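Galectin (Xenopus laevis, PDB 3WUC) binds a galactose-containing disaccharide as a skin proto-type galectin, and is probably a lactose- and laminin-binding lectin. Local coordinates at residues H20-R25 with N122-N127. Numbering follows the deposited sequence.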
# COMPACT_ATOMS: atom_id res chain seq x y z
N HIS B 20 -0.42 -15.61 9.86
CA HIS B 20 -0.10 -14.50 9.00
C HIS B 20 -0.70 -14.68 7.61
O HIS B 20 -1.20 -15.78 7.28
CB HIS B 20 1.43 -14.39 8.91
CG HIS B 20 2.02 -14.11 10.25
ND1 HIS B 20 2.14 -12.84 10.77
CD2 HIS B 20 2.37 -14.96 11.25
CE1 HIS B 20 2.64 -12.91 12.00
NE2 HIS B 20 2.80 -14.18 12.30
N ARG B 21 -0.71 -13.60 6.84
CA ARG B 21 -1.40 -13.57 5.52
C ARG B 21 -0.47 -12.90 4.51
O ARG B 21 0.37 -12.01 4.87
CB ARG B 21 -2.76 -12.93 5.53
CG ARG B 21 -2.81 -11.50 5.99
CD ARG B 21 -4.22 -10.90 5.91
NE ARG B 21 -4.17 -9.47 6.20
CZ ARG B 21 -4.13 -8.94 7.44
NH1 ARG B 21 -4.14 -9.71 8.53
NH2 ARG B 21 -4.06 -7.62 7.60
N VAL B 22 -0.70 -13.23 3.27
CA VAL B 22 -0.03 -12.64 2.13
C VAL B 22 -1.05 -12.12 1.20
O VAL B 22 -1.99 -12.81 0.79
CB VAL B 22 1.06 -13.53 1.48
CG1 VAL B 22 0.50 -14.87 1.00
CG2 VAL B 22 1.79 -12.81 0.40
N GLU B 23 -0.82 -10.86 0.75
CA GLU B 23 -1.66 -10.16 -0.19
C GLU B 23 -0.89 -9.99 -1.53
O GLU B 23 0.23 -9.54 -1.50
CB GLU B 23 -1.99 -8.77 0.34
CG GLU B 23 -2.75 -7.90 -0.66
CD GLU B 23 -2.96 -6.46 -0.16
OE1 GLU B 23 -3.47 -6.34 1.02
OE2 GLU B 23 -2.48 -5.52 -0.92
N VAL B 24 -1.47 -10.42 -2.64
CA VAL B 24 -0.92 -10.37 -3.99
C VAL B 24 -1.85 -9.57 -4.87
O VAL B 24 -3.03 -9.92 -5.03
CB VAL B 24 -0.77 -11.83 -4.58
CG1 VAL B 24 -0.21 -11.81 -5.98
CG2 VAL B 24 0.03 -12.70 -3.64
N ARG B 25 -1.33 -8.48 -5.38
CA ARG B 25 -1.92 -7.67 -6.43
C ARG B 25 -1.14 -7.77 -7.71
O ARG B 25 0.09 -7.72 -7.69
CB ARG B 25 -1.94 -6.21 -5.96
CG ARG B 25 -2.88 -6.01 -4.84
CD ARG B 25 -2.93 -4.52 -4.39
NE ARG B 25 -3.58 -3.69 -5.39
CZ ARG B 25 -3.90 -2.40 -5.22
NH1 ARG B 25 -3.66 -1.81 -4.07
NH2 ARG B 25 -4.49 -1.74 -6.21
N ASN B 122 7.38 -20.76 2.01
CA ASN B 122 8.49 -20.01 1.53
C ASN B 122 8.50 -19.65 0.05
O ASN B 122 9.30 -18.83 -0.45
CB ASN B 122 9.78 -20.78 1.82
CG ASN B 122 10.31 -20.59 3.20
OD1 ASN B 122 10.39 -19.44 3.73
ND2 ASN B 122 10.62 -21.68 3.85
N TYR B 123 7.67 -20.34 -0.77
CA TYR B 123 7.58 -20.17 -2.14
C TYR B 123 6.22 -19.65 -2.56
O TYR B 123 5.20 -20.14 -2.09
CB TYR B 123 7.79 -21.55 -2.86
CG TYR B 123 7.63 -21.60 -4.36
CD1 TYR B 123 8.65 -21.29 -5.26
CD2 TYR B 123 6.44 -22.02 -4.94
CE1 TYR B 123 8.52 -21.38 -6.61
CE2 TYR B 123 6.28 -22.09 -6.30
CZ TYR B 123 7.30 -21.80 -7.17
OH TYR B 123 7.10 -21.87 -8.53
N LEU B 124 6.30 -18.59 -3.38
CA LEU B 124 5.11 -17.98 -3.99
C LEU B 124 5.36 -17.65 -5.43
O LEU B 124 6.38 -17.02 -5.79
CB LEU B 124 4.70 -16.73 -3.18
CG LEU B 124 3.35 -16.06 -3.52
CD1 LEU B 124 2.83 -15.36 -2.29
CD2 LEU B 124 3.53 -15.15 -4.73
N ALA B 125 4.48 -18.11 -6.33
CA ALA B 125 4.67 -17.85 -7.72
C ALA B 125 3.46 -17.31 -8.42
O ALA B 125 2.32 -17.69 -7.98
CB ALA B 125 5.08 -19.14 -8.47
N LEU B 126 3.70 -16.49 -9.43
CA LEU B 126 2.66 -15.92 -10.25
C LEU B 126 2.84 -16.43 -11.64
O LEU B 126 3.96 -16.43 -12.19
CB LEU B 126 2.73 -14.38 -10.30
CG LEU B 126 1.96 -13.66 -9.15
CD1 LEU B 126 2.46 -14.00 -7.76
CD2 LEU B 126 2.11 -12.15 -9.33
N ASN B 127 1.76 -16.85 -12.29
CA ASN B 127 1.76 -17.35 -13.65
C ASN B 127 0.59 -16.66 -14.38
O ASN B 127 -0.59 -16.66 -13.92
CB ASN B 127 1.62 -18.90 -13.67
CG ASN B 127 2.85 -19.63 -13.08
OD1 ASN B 127 3.96 -19.25 -13.33
ND2 ASN B 127 2.64 -20.65 -12.34
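Val22 and Val24 meet Leu124 and Leu126 through methyl groups alone, and no ring, amide or guanidinium group lies between them. The side chains of Tyr123 and Asn127 take no part in the contact with 20-25. The Tyr123 side chain touches Arg10 and Ser43. The Asn127 amide accepts a hydrogen bond from Arg10 at OD1.

Val22 and Leu124 point at each other tip to tip. CD1 of Leu124 touches both branches of Val22, with CG2 at 3.8 Å and CG1 at 4.1 Å. The same methyl also reaches CG2 of Val24, 4.1 Å away, as these two side chains slide past each other. Leu124 gets there with CG anti to the backbone N (chi1 -171°). Val24 and Leu126 form the second tip-to-tip pair. Here the fork of Leu126 receives one methyl, Val24 CG1, which is 3.9 Å from CD1 and 4.1 Å from CD2. CG1 of Val24 is anti to its backbone N (chi1 179°), leaving CG2 to face Leu124. All four residues are buried. Ile134 packs on both Val22 and Leu124, and Leu14 also covers Leu124.

The two strand segments run the same way at 19°, with axes 10.1 Å apart. Strand 20-28 belongs to the five-stranded sheet, and strand 120-127 to the sheet facing it. Aliphatic side chains meeting between the two antiparallel sheets are part of the hydrophobic core of the galectin beta-sandwich.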